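Extracellular solute-binding protein, family 3 (Methylophaga aminisulfidivorans MP, PDB 5SV6) has no established function but adopts a periplasmic binding protein-like architecture and is probably linked to the methanol dehydrogenase system. Local coordinates at residues S126-I131 and H213-E218; E55-N60 and A220-S225. All coordinates share one frame; numbering follows the deposited sequence.

Interaction 1: residues S126-I131 and H213-E218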
ATOM      1  N   SER A 126      -1.814  -0.779   8.962  1.00 10.20           N
ATOM      2  CA  SER A 126      -0.561  -1.472   8.684  1.00  8.75           C
ATOM      3  C   SER A 126       0.559  -0.450   8.604  1.00  8.99           C
ATOM      4  O   SER A 126       0.361   0.711   8.935  1.00  7.80           O
ATOM      5  CB  SER A 126      -0.666  -2.304   7.401  1.00  8.65           C
ATOM      6  OG  SER A 126       0.400  -3.232   7.329  1.00 10.97           O
ATOM      7  N   GLY A 127       1.745  -0.885   8.206  1.00  9.59           N
ATOM      8  CA  GLY A 127       2.864   0.033   8.135  1.00 10.42           C
ATOM      9  C   GLY A 127       3.853  -0.303   7.044  1.00  8.78           C
ATOM     10  O   GLY A 127       3.806  -1.386   6.458  1.00  9.08           O
ATOM     11  N   TYR A 128       4.732   0.653   6.761  1.00  8.71           N
ATOM     12  CA  TYR A 128       5.895   0.426   5.919  1.00  8.90           C
ATOM     13  C   TYR A 128       6.801  -0.524   6.684  1.00  8.99           C
ATOM     14  O   TYR A 128       6.800  -0.518   7.908  1.00  8.67           O
ATOM     15  CB  TYR A 128       6.603   1.762   5.619  1.00  9.61           C
ATOM     16  CG  TYR A 128       5.853   2.546   4.576  1.00  9.49           C
ATOM     17  CD1 TYR A 128       4.734   3.291   4.914  1.00 11.57           C
ATOM     18  CD2 TYR A 128       6.233   2.496   3.239  1.00 11.74           C
ATOM     19  CE1 TYR A 128       4.013   3.970   3.953  1.00 11.49           C
ATOM     20  CE2 TYR A 128       5.527   3.176   2.275  1.00 10.99           C
ATOM     21  CZ  TYR A 128       4.416   3.908   2.635  1.00 13.81           C
ATOM     22  OH  TYR A 128       3.704   4.587   1.671  1.00 13.80           O
ATOM     23  N   ALA A 129       7.550  -1.351   5.962  1.00  8.61           N
ATOM     24  CA  ALA A 129       8.368  -2.387   6.594  1.00  9.56           C
ATOM     25  C   ALA A 129       9.714  -2.570   5.903  1.00  8.62           C
ATOM     26  O   ALA A 129       9.806  -2.463   4.682  1.00  8.53           O
ATOM     27  CB  ALA A 129       7.615  -3.726   6.618  1.00  8.38           C
ATOM     28  N   PHE A 130      10.743  -2.857   6.699  1.00  7.89           N
ATOM     29  CA  PHE A 130      12.049  -3.265   6.190  1.00  7.95           C
ATOM     30  C   PHE A 130      11.994  -4.712   5.746  1.00  9.59           C
ATOM     31  O   PHE A 130      11.490  -5.572   6.468  1.00 10.75           O
ATOM     32  CB  PHE A 130      13.113  -3.113   7.273  1.00  8.73           C
ATOM     33  CG  PHE A 130      13.268  -1.711   7.755  1.00 10.70           C
ATOM     34  CD1 PHE A 130      14.051  -0.806   7.045  1.00 10.07           C
ATOM     35  CD2 PHE A 130      12.618  -1.284   8.903  1.00 11.03           C
ATOM     36  CE1 PHE A 130      14.178   0.499   7.472  1.00 10.27           C
ATOM     37  CE2 PHE A 130      12.749   0.015   9.344  1.00 11.81           C
ATOM     38  CZ  PHE A 130      13.535   0.907   8.633  1.00 11.11           C
ATOM     39  N   ILE A 131      12.503  -4.974   4.551  1.00  8.62           N
ATOM     40  CA  ILE A 131      12.476  -6.306   3.982  1.00  9.04           C
ATOM     41  C   ILE A 131      13.888  -6.680   3.541  1.00  8.89           C
ATOM     42  O   ILE A 131      14.463  -6.018   2.682  1.00 10.07           O
ATOM     43  CB  ILE A 131      11.496  -6.364   2.797  1.00  8.46           C
ATOM     44  CG1 ILE A 131      10.059  -6.160   3.302  1.00  7.64           C
ATOM     45  CG2 ILE A 131      11.636  -7.690   2.046  1.00 10.44           C
ATOM     46  CD1 ILE A 131       9.037  -5.806   2.215  1.00 10.53           C
ATOM     47  N   HIS A 213      12.196  -0.994   1.686  1.00  8.60           N
ATOM     48  CA  HIS A 213      11.309  -0.437   2.696  1.00  8.36           C
ATOM     49  C   HIS A 213      10.037  -0.101   1.944  1.00  9.37           C
ATOM     50  O   HIS A 213      10.019   0.818   1.121  1.00  8.92           O
ATOM     51  CB  HIS A 213      11.930   0.792   3.363  1.00  7.77           C
ATOM     52  CG  HIS A 213      11.157   1.298   4.540  1.00  9.05           C
ATOM     53  ND1 HIS A 213      10.356   2.417   4.481  1.00  9.76           N
ATOM     54  CD2 HIS A 213      11.067   0.838   5.811  1.00  9.74           C
ATOM     55  CE1 HIS A 213       9.815   2.634   5.667  1.00 10.25           C
ATOM     56  NE2 HIS A 213      10.222   1.684   6.491  1.00  9.96           N
ATOM     57  N   ILE A 214       8.992  -0.883   2.208  1.00  8.76           N
ATOM     58  CA  ILE A 214       7.806  -0.940   1.353  1.00 10.76           C
ATOM     59  C   ILE A 214       6.571  -0.972   2.230  1.00  8.86           C
ATOM     60  O   ILE A 214       6.592  -1.576   3.299  1.00  8.22           O
ATOM     61  CB  ILE A 214       7.779  -2.263   0.515  1.00  9.79           C
ATOM     62  CG1 ILE A 214       9.085  -2.467  -0.240  1.00 13.95           C
ATOM     63  CG2 ILE A 214       6.603  -2.296  -0.467  1.00 12.77           C
ATOM     64  CD1 ILE A 214       9.381  -1.319  -1.171  1.00 13.01           C
ATOM     65  N   TRP A 215       5.495  -0.336   1.773  1.00  9.09           N
ATOM     66  CA  TRP A 215       4.191  -0.444   2.424  1.00  9.54           C
ATOM     67  C   TRP A 215       3.810  -1.927   2.491  1.00  9.13           C
ATOM     68  O   TRP A 215       3.696  -2.591   1.467  1.00 10.22           O
ATOM     69  CB  TRP A 215       3.149   0.362   1.625  1.00 10.23           C
ATOM     70  CG  TRP A 215       1.718   0.262   2.075  1.00 10.31           C
ATOM     71  CD1 TRP A 215       0.656  -0.184   1.334  1.00 10.73           C
ATOM     72  CD2 TRP A 215       1.178   0.664   3.342  1.00 11.11           C
ATOM     73  NE1 TRP A 215      -0.505  -0.087   2.061  1.00 10.72           N
ATOM     74  CE2 TRP A 215      -0.212   0.417   3.301  1.00 10.53           C
ATOM     75  CE3 TRP A 215       1.732   1.198   4.507  1.00  9.41           C
ATOM     76  CZ2 TRP A 215      -1.049   0.674   4.386  1.00 10.01           C
ATOM     77  CZ3 TRP A 215       0.898   1.462   5.579  1.00  9.92           C
ATOM     78  CH2 TRP A 215      -0.478   1.201   5.512  1.00 10.11           C
ATOM     79  N   ALA A 216       3.630  -2.444   3.702  1.00  7.93           N
ATOM     80  CA  ALA A 216       3.514  -3.896   3.885  1.00  8.79           C
ATOM     81  C   ALA A 216       2.385  -4.588   3.097  1.00  8.60           C
ATOM     82  O   ALA A 216       2.602  -5.657   2.540  1.00  8.66           O
ATOM     83  CB  ALA A 216       3.483  -4.273   5.375  1.00  9.47           C
ATOM     84  N   PRO A 217       1.186  -3.984   3.034  1.00  9.98           N
ATOM     85  CA  PRO A 217       0.154  -4.647   2.222  1.00  8.97           C
ATOM     86  C   PRO A 217       0.543  -4.869   0.748  1.00 10.94           C
ATOM     87  O   PRO A 217       0.069  -5.834   0.138  1.00 11.03           O
ATOM     88  CB  PRO A 217      -1.043  -3.692   2.345  1.00  7.63           C
ATOM     89  CG  PRO A 217      -0.876  -3.104   3.710  1.00 10.22           C
ATOM     90  CD  PRO A 217       0.619  -2.887   3.844  1.00  9.98           C
ATOM     91  N   GLU A 218       1.393  -4.003   0.204  1.00 10.42           N
ATOM     92  CA  GLU A 218       1.884  -4.124  -1.177  1.00 12.60           C
ATOM     93  C   GLU A 218       2.875  -5.264  -1.346  1.00 10.76           C
ATOM     94  O   GLU A 218       3.009  -5.822  -2.433  1.00 12.59           O
ATOM     95  CB  GLU A 218       2.625  -2.851  -1.577  1.00 13.77           C
ATOM     96  CG  GLU A 218       1.878  -1.964  -2.485  1.00 19.53           C
ATOM     97  CD  GLU A 218       2.434  -0.561  -2.492  1.00 18.42           C
ATOM     98  OE1 GLU A 218       3.680  -0.396  -2.413  1.00 23.48           O
ATOM     99  OE2 GLU A 218       1.615   0.375  -2.555  1.00 21.74           O
TER
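An antiparallel strand pair in the mixed sheet of this periplasmic binding protein-like fold joins Tyr128 to Trp215, Ala129 to Ile214 and Phe130 to His213. Ala129 and Ile214 are the hydrogen-bonded pair: Ala129 N donates a hydrogen bond to Ile214 O at 2.8 Å, and Ile214 N donates one to Ala129 O at 3.0 Å. Ala216 N, where the strand passes into helix 216-224, bonds to Gly127 O. The two flanking pairs are non-hydrogen-bonded and put their aromatic side chains on one face as a cluster. His213 turns an edge toward Phe130, with CD2 3.5 Å above the centre of that ring and the planes at 52°. The imidazole reaches that position with CG anti to the backbone N (chi1 -172°). It also meets Tyr128, with His213 CE1 3.3 Å from Tyr128 CB. Trp215 CB makes a CH-pi contact over the face of the Tyr128 phenol, 4.0 Å from the ring centroid. The six-membered ring of the indole reaches Ser126 and Gly127 of the partner strand, and Trp215 CZ3 is 3.5 Å from Gly127 CA. Ser126 OG packs on Pro217 CD at 3.5 Å and bonds to Pro289 O. On the opposite face, Ile131 CD1 meets Ile214 CB at 4.1 Å. Both imidazole nitrogens are engaged, ND1 with Ser162 OG and NE2 with Ser235 OG. These two hydroxyl partners, with Phe130 and Trp143 packed against the ring, probably hold the buried imidazole at one rotation within the aromatic cluster.

Interaction 2: residues E55-N60 and A220-S225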
ATOM      1  N   GLU A  55      -3.242  -3.428 -10.820  1.00 13.99           N
ATOM      2  CA  GLU A  55      -2.448  -2.953  -9.687  1.00 15.13           C
ATOM      3  C   GLU A  55      -2.395  -3.992  -8.566  1.00 13.91           C
ATOM      4  O   GLU A  55      -2.882  -3.766  -7.465  1.00 11.29           O
ATOM      5  CB  GLU A  55      -2.945  -1.595  -9.168  1.00 15.73           C
ATOM      6  CG  GLU A  55      -2.091  -1.041  -8.026  1.00 18.94           C
ATOM      7  CD  GLU A  55      -1.683   0.403  -8.193  1.00 25.10           C
ATOM      8  OE1 GLU A  55      -1.788   0.944  -9.317  1.00 25.05           O
ATOM      9  OE2 GLU A  55      -1.242   0.992  -7.179  1.00 27.03           O
HETATM   10  N   MSE A  56      -1.818  -5.146  -8.875  1.00 12.02           N
HETATM   11  CA  MSE A  56      -1.629  -6.184  -7.882  1.00 12.00           C
HETATM   12  C   MSE A  56      -0.638  -5.664  -6.845  1.00 11.47           C
HETATM   13  O   MSE A  56       0.228  -4.845  -7.172  1.00 12.55           O
HETATM   14  CB  MSE A  56      -1.129  -7.473  -8.552  1.00 11.55           C
HETATM   15  CG  MSE A  56      -2.172  -8.129  -9.430  1.00 13.54           C
HETATM   16 SE   MSE A  56      -3.765  -8.611  -8.410  1.00 23.81          SE
HETATM   17  CE  MSE A  56      -3.222 -10.349  -7.699  1.00 15.28           C
ATOM     18  N   PRO A  57      -0.758  -6.126  -5.592  1.00 10.10           N
ATOM     19  CA  PRO A  57      -1.694  -7.178  -5.162  1.00 10.89           C
ATOM     20  C   PRO A  57      -3.074  -6.643  -4.758  1.00 10.19           C
ATOM     21  O   PRO A  57      -3.915  -7.429  -4.335  1.00  9.12           O
ATOM     22  CB  PRO A  57      -0.980  -7.795  -3.955  1.00 10.12           C
ATOM     23  CG  PRO A  57      -0.254  -6.613  -3.330  1.00 10.29           C
ATOM     24  CD  PRO A  57       0.132  -5.695  -4.493  1.00 11.09           C
ATOM     25  N   TYR A  58      -3.296  -5.338  -4.898  1.00 10.00           N
ATOM     26  CA  TYR A  58      -4.575  -4.745  -4.529  1.00  9.42           C
ATOM     27  C   TYR A  58      -5.726  -5.210  -5.406  1.00  8.81           C
ATOM     28  O   TYR A  58      -6.783  -5.587  -4.897  1.00  9.07           O
ATOM     29  CB  TYR A  58      -4.525  -3.211  -4.604  1.00  9.75           C
ATOM     30  CG  TYR A  58      -3.475  -2.527  -3.751  1.00 10.40           C
ATOM     31  CD1 TYR A  58      -2.255  -2.149  -4.292  1.00 11.72           C
ATOM     32  CD2 TYR A  58      -3.722  -2.214  -2.427  1.00 12.66           C
ATOM     33  CE1 TYR A  58      -1.307  -1.494  -3.535  1.00 12.67           C
ATOM     34  CE2 TYR A  58      -2.771  -1.563  -1.654  1.00 10.89           C
ATOM     35  CZ  TYR A  58      -1.569  -1.213  -2.214  1.00 12.69           C
ATOM     36  OH  TYR A  58      -0.632  -0.556  -1.446  1.00 15.80           O
ATOM     37  N   SER A  59      -5.526  -5.160  -6.724  1.00  7.85           N
ATOM     38  CA  SER A  59      -6.638  -5.231  -7.660  1.00  8.85           C
ATOM     39  C   SER A  59      -6.168  -5.549  -9.073  1.00 10.07           C
ATOM     40  O   SER A  59      -5.119  -5.084  -9.492  1.00 10.05           O
ATOM     41  CB  SER A  59      -7.374  -3.877  -7.687  1.00  9.42           C
ATOM     42  OG  SER A  59      -8.413  -3.863  -8.660  1.00  8.77           O
ATOM     43  N   ASN A  60      -6.950  -6.342  -9.800  1.00  9.59           N
ATOM     44  CA  ASN A  60      -6.831  -6.384 -11.262  1.00 12.28           C
ATOM     45  C   ASN A  60      -8.180  -6.707 -11.920  1.00 11.89           C
ATOM     46  O   ASN A  60      -9.127  -7.089 -11.235  1.00 11.99           O
ATOM     47  CB  ASN A  60      -5.681  -7.307 -11.745  1.00 12.70           C
ATOM     48  CG  ASN A  60      -5.976  -8.810 -11.574  1.00 16.98           C
ATOM     49  OD1 ASN A  60      -7.102  -9.223 -11.305  1.00 14.98           O
ATOM     50  ND2 ASN A  60      -4.933  -9.632 -11.733  1.00 14.64           N
ATOM     51  N   ALA A 220       3.401  -7.983   0.990  1.00  8.06           N
ATOM     52  CA  ALA A 220       3.202  -9.169   1.834  1.00 11.00           C
ATOM     53  C   ALA A 220       3.154 -10.509   1.108  1.00 13.52           C
ATOM     54  O   ALA A 220       3.840 -11.446   1.508  1.00 12.02           O
ATOM     55  CB  ALA A 220       1.967  -8.999   2.730  1.00  9.10           C
ATOM     56  N   ARG A 221       2.354 -10.606   0.049  1.00 11.06           N
ATOM     57  CA  ARG A 221       2.225 -11.881  -0.643  1.00 13.14           C
ATOM     58  C   ARG A 221       3.541 -12.292  -1.302  1.00 14.12           C
ATOM     59  O   ARG A 221       3.866 -13.483  -1.369  1.00 13.18           O
ATOM     60  CB  ARG A 221       1.069 -11.865  -1.659  1.00 13.26           C
ATOM     61  CG  ARG A 221       1.278 -11.010  -2.903  1.00 14.00           C
ATOM     62  CD  ARG A 221       0.347 -11.486  -4.026  1.00 12.97           C
ATOM     63  NE  ARG A 221      -1.065 -11.413  -3.646  1.00 13.77           N
ATOM     64  CZ  ARG A 221      -2.061 -11.916  -4.370  1.00 16.39           C
ATOM     65  NH1 ARG A 221      -1.801 -12.556  -5.502  1.00 16.83           N
ATOM     66  NH2 ARG A 221      -3.318 -11.788  -3.962  1.00 15.80           N
ATOM     67  N   TYR A 222       4.315 -11.303  -1.748  1.00 12.68           N
ATOM     68  CA  TYR A 222       5.569 -11.562  -2.450  1.00 12.22           C
ATOM     69  C   TYR A 222       6.702 -11.932  -1.497  1.00 11.78           C
ATOM     70  O   TYR A 222       7.616 -12.683  -1.857  1.00 15.28           O
ATOM     71  CB  TYR A 222       5.946 -10.365  -3.332  1.00 12.10           C
ATOM     72  CG  TYR A 222       4.788  -9.920  -4.205  1.00 10.47           C
ATOM     73  CD1 TYR A 222       4.378 -10.689  -5.285  1.00 13.80           C
ATOM     74  CD2 TYR A 222       4.090  -8.748  -3.930  1.00 13.22           C
ATOM     75  CE1 TYR A 222       3.294 -10.301  -6.085  1.00 12.63           C
ATOM     76  CE2 TYR A 222       3.006  -8.340  -4.731  1.00 13.03           C
ATOM     77  CZ  TYR A 222       2.623  -9.132  -5.807  1.00 12.17           C
ATOM     78  OH  TYR A 222       1.565  -8.764  -6.607  1.00 13.10           O
ATOM     79  N   VAL A 223       6.640 -11.417  -0.280  1.00 11.08           N
ATOM     80  CA  VAL A 223       7.562 -11.849   0.765  1.00 14.24           C
ATOM     81  C   VAL A 223       7.292 -13.319   1.122  1.00 16.24           C
ATOM     82  O   VAL A 223       8.217 -14.116   1.254  1.00 18.02           O
ATOM     83  CB  VAL A 223       7.465 -10.969   2.027  1.00 12.11           C
ATOM     84  CG1 VAL A 223       8.331 -11.558   3.137  1.00 15.40           C
ATOM     85  CG2 VAL A 223       7.895  -9.533   1.722  1.00 10.97           C
ATOM     86  N   LYS A 224       6.025 -13.687   1.247  1.00 16.95           N
ATOM     87  CA  LYS A 224       5.687 -15.088   1.502  1.00 18.82           C
ATOM     88  C   LYS A 224       6.159 -16.040   0.397  1.00 20.66           C
ATOM     89  O   LYS A 224       6.775 -17.069   0.673  1.00 22.61           O
ATOM     90  CB  LYS A 224       4.186 -15.251   1.715  1.00 20.40           C
ATOM     91  CG  LYS A 224       3.769 -16.702   1.942  1.00 25.71           C
ATOM     92  CD  LYS A 224       2.286 -16.786   2.224  1.00 26.98           C
ATOM     93  CE  LYS A 224       1.896 -15.811   3.320  1.00 26.88           C
ATOM     94  NZ  LYS A 224       0.424 -15.591   3.355  1.00 27.88           N
ATOM     95  N   SER A 225       5.881 -15.696  -0.852  1.00 19.13           N
ATOM     96  CA  SER A 225       6.246 -16.566  -1.965  1.00 19.96           C
ATOM     97  C   SER A 225       7.708 -16.433  -2.405  1.00 20.98           C
ATOM     98  O   SER A 225       8.120 -17.059  -3.390  1.00 20.40           O
ATOM     99  CB  SER A 225       5.302 -16.343  -3.154  1.00 20.80           C
ATOM    100  OG  SER A 225       5.449 -15.039  -3.699  1.00 21.97           O
TER
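A tight turn with a cis peptide bond before Pro57 packs Met56 and Pro57 against Arg221 and Tyr222 of helix 216-224. Met56 is a selenomethionine. Its chain bends at chi2 and chi3 and brings CE over one face of the Arg221 guanidinium, 3.4 Å from NH1. Pro57 CB lies beside the outer part of the arginine, 3.6 Å from Arg221 NE and a little farther from CD. The turn links strands 54-55 and 59-60, a small antiparallel ribbon in which Tyr58 and Ser59 both face Glu55 as a classic beta bulge. Tyr222 presents a ring edge to the proline: Pro57 CD lies near the ring plane, 3.9 Å from Tyr222 CE2. The phenol oxygen lies by the Met56-Pro57 junction, with Tyr222 OH 3.6 Å from Met56 CB. Arg221 CG sits between its backbone N and carbonyl carbon (chi1 70°), which folds the stem over the centre of the Tyr222 ring, CG 3.5 Å above the plane. The charged end goes to Glu286 through a salt bridge from NE. With an alanine here in place of Arg221, Glu286 would probably lose this salt-bridge mate, and the face of Tyr222 and Met56 CE would lose the chain packed against them. Helix 197-206 also packs here, Pro197 on Pro57 and Asp198 and Val201 on Tyr222.

Both interactions use helix 216-224. Interaction 1 holds the strand that leads into it and its first residues; interaction 2 holds residues further along. Their centres are about 12 Å apart. The first is buried and depends on backbone hydrogen bonds and aromatic rings. The second is smaller and partly buried, and rests on side-chain packing; the arginine that takes part has its salt bridge with Glu286, outside both segments. The two also touch. Glu218 OE2 and Tyr58 OH are 2.7 Å apart in a probable hydrogen bond, and Pro57 CG packs 3.5 Å from Glu218 O. The loop at 55-60 thus reaches the start of the helix as well as its later part.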